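Local coordinates for protein proline dehydrogenase (PDB 3HAZ) that probably oxidises proline to glutamate in two steps, joining an FAD-dependent proline dehydrogenase and an NAD-dependent aldehyde dehydrogenase in one chain, at residues Gln268-His273 and Lys304-Phe309. Residues are numbered along the deposited sequence; the frame is centred on the assembly and turned at random.
Sequences QRAKAH and KGWDGF
Lys271 sets its CA and CB over one face of the Trp306 indole while the rest of its chain crosses obliquely past Trp306 CB, an instance of a lysine serving as an apolar side chain for most of its length. The face is met first by the root of the residue: Lys271 CA sits 3.7 Å from the centroid of the five-membered ring of Trp306, only 9° off the ring normal, a CH-pi contact made from straight above. Lys271 CB follows over the ring fusion, 3.6 Å from Trp306 CD2. With CG anti to the backbone N (chi1 168°), the lysine chain then runs extended past Trp306 CB, which Lys271 CD approaches to 3.6 Å, and bends at its last torsion. Its CE methylene ends 3.0 Å from Lys304 O, whereas Lys271 NZ stays 3.8 Å from that carbonyl. Ala270 adds a methyl obliquely, its CB 4.2 Å from Trp306 CZ2. On the opposite face of the indole, toward the rim, lie the backbone nitrogens of Gly308 and Phe309, so the ring is held between the helix and its own chain as that chain turns back. A hydrogen bond from Trp306 NE1 to Leu275 O ties the ring to the link between helix 252-272 and strand 276-279. A leucine in place of Trp306 would probably leave Lys271 CA and CB without the ring face beneath them and Leu275 O without its indole N-H donor. Phe277 of the strand touches both Trp306 and Ala270. The contact thus packs the C-terminal end of helix 252-272 against the loop leading from helix 287-298 into strand 309-314, which runs parallel to strand 276-279 in the proline dehydrogenase barrel.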
loop_
_atom_site.group_PDB
_atom_site.type_symbol
_atom_site.label_atom_id
_atom_site.label_comp_id
_atom_site.label_asym_id
_atom_site.label_seq_id
_atom_site.Cartn_x
_atom_site.Cartn_y
_atom_site.Cartn_z
ATOM N N GLN A 268 -68.122 -0.932 1.804
ATOM C CA GLN A 268 -69.521 -0.584 2.012
ATOM C C GLN A 268 -69.835 -0.460 3.504
ATOM O O GLN A 268 -70.564 0.435 3.924
ATOM C CB GLN A 268 -70.432 -1.623 1.363
ATOM C CG GLN A 268 -70.296 -1.735 -0.165
ATOM C CD GLN A 268 -71.169 -2.842 -0.742
ATOM O OE1 GLN A 268 -71.594 -3.749 -0.019
ATOM N NE2 GLN A 268 -71.448 -2.770 -2.044
ATOM N N ARG A 269 -69.271 -1.358 4.300
ATOM C CA ARG A 269 -69.488 -1.335 5.737
ATOM C C ARG A 269 -68.857 -0.094 6.352
ATOM O O ARG A 269 -69.404 0.486 7.290
ATOM C CB ARG A 269 -68.915 -2.593 6.379
ATOM C CG ARG A 269 -69.766 -3.838 6.154
ATOM C CD ARG A 269 -68.931 -5.095 6.335
ATOM N NE ARG A 269 -69.723 -6.306 6.174
ATOM C CZ ARG A 269 -70.391 -6.892 7.160
ATOM N NH1 ARG A 269 -70.373 -6.370 8.381
ATOM N NH2 ARG A 269 -71.083 -7.995 6.922
ATOM N N ALA A 270 -67.697 0.296 5.825
ATOM C CA ALA A 270 -67.009 1.500 6.271
ATOM C C ALA A 270 -67.792 2.740 5.838
ATOM O O ALA A 270 -67.953 3.687 6.604
ATOM C CB ALA A 270 -65.592 1.535 5.700
ATOM N N LYS A 271 -68.272 2.723 4.600
ATOM C CA LYS A 271 -69.071 3.820 4.074
ATOM C C LYS A 271 -70.291 4.083 4.956
ATOM O O LYS A 271 -70.617 5.232 5.248
ATOM C CB LYS A 271 -69.511 3.526 2.635
ATOM C CG LYS A 271 -70.591 4.476 2.119
ATOM C CD LYS A 271 -70.814 4.292 0.624
ATOM C CE LYS A 271 -71.887 5.229 0.092
ATOM N NZ LYS A 271 -73.261 4.734 0.372
ATOM N N ALA A 272 -70.956 3.012 5.383
ATOM C CA ALA A 272 -72.153 3.135 6.208
ATOM C C ALA A 272 -71.885 3.867 7.529
ATOM O O ALA A 272 -72.798 4.435 8.112
ATOM C CB ALA A 272 -72.777 1.768 6.463
ATOM N N HIS A 273 -70.640 3.852 8.001
ATOM C CA HIS A 273 -70.280 4.640 9.179
ATOM C C HIS A 273 -69.508 5.885 8.777
ATOM O O HIS A 273 -68.982 6.601 9.635
ATOM C CB HIS A 273 -69.455 3.819 10.176
ATOM C CG HIS A 273 -70.243 2.767 10.887
ATOM N ND1 HIS A 273 -71.392 3.049 11.593
ATOM C CD2 HIS A 273 -70.047 1.432 11.000
ATOM C CE1 HIS A 273 -71.872 1.931 12.111
ATOM N NE2 HIS A 273 -71.076 0.935 11.764
ATOM N N LYS A 304 -70.478 5.452 -4.323
ATOM C CA LYS A 304 -70.793 6.853 -4.589
ATOM C C LYS A 304 -71.229 7.567 -3.310
ATOM O O LYS A 304 -71.784 6.948 -2.395
ATOM C CB LYS A 304 -71.915 6.961 -5.625
ATOM C CG LYS A 304 -71.524 6.565 -7.038
ATOM C CD LYS A 304 -72.768 6.493 -7.933
ATOM C CE LYS A 304 -72.398 6.310 -9.399
ATOM N NZ LYS A 304 -71.590 7.455 -9.917
ATOM N N GLY A 305 -70.984 8.872 -3.255
ATOM C CA GLY A 305 -71.457 9.695 -2.155
ATOM C C GLY A 305 -70.725 9.446 -0.849
ATOM O O GLY A 305 -71.296 9.607 0.227
ATOM N N TRP A 306 -69.459 9.051 -0.945
ATOM C CA TRP A 306 -68.644 8.782 0.237
ATOM C C TRP A 306 -67.201 9.156 -0.058
ATOM O O TRP A 306 -66.650 8.759 -1.088
ATOM C CB TRP A 306 -68.768 7.312 0.639
ATOM C CG TRP A 306 -67.743 6.823 1.632
ATOM C CD1 TRP A 306 -67.484 7.336 2.871
ATOM C CD2 TRP A 306 -66.866 5.698 1.473
ATOM N NE1 TRP A 306 -66.495 6.605 3.489
ATOM C CE2 TRP A 306 -66.101 5.594 2.653
ATOM C CE3 TRP A 306 -66.652 4.773 0.447
ATOM C CZ2 TRP A 306 -65.135 4.604 2.832
ATOM C CZ3 TRP A 306 -65.696 3.786 0.630
ATOM C CH2 TRP A 306 -64.949 3.710 1.812
ATOM N N ASP A 307 -66.599 9.934 0.839
ATOM C CA ASP A 307 -65.284 10.525 0.593
ATOM C C ASP A 307 -64.142 9.858 1.380
ATOM O O ASP A 307 -63.031 10.395 1.449
ATOM C CB ASP A 307 -65.308 12.029 0.921
ATOM C CG ASP A 307 -66.339 12.804 0.103
ATOM O OD1 ASP A 307 -66.775 12.307 -0.958
ATOM O OD2 ASP A 307 -66.707 13.923 0.524
ATOM N N GLY A 308 -64.403 8.693 1.963
ATOM C CA GLY A 308 -63.428 8.068 2.847
ATOM C C GLY A 308 -62.526 7.001 2.243
ATOM O O GLY A 308 -61.548 6.584 2.872
ATOM N N PHE A 309 -62.844 6.549 1.033
ATOM C CA PHE A 309 -62.054 5.500 0.394
ATOM C C PHE A 309 -60.691 6.024 -0.017
ATOM O O PHE A 309 -60.555 7.179 -0.417
ATOM C CB PHE A 309 -62.771 4.918 -0.825
ATOM C CG PHE A 309 -62.064 3.737 -1.435
ATOM C CD1 PHE A 309 -62.340 2.447 -1.006
ATOM C CD2 PHE A 309 -61.120 3.916 -2.435
ATOM C CE1 PHE A 309 -61.690 1.359 -1.561
ATOM C CE2 PHE A 309 -60.462 2.829 -2.990
ATOM C CZ PHE A 309 -60.750 1.550 -2.555
#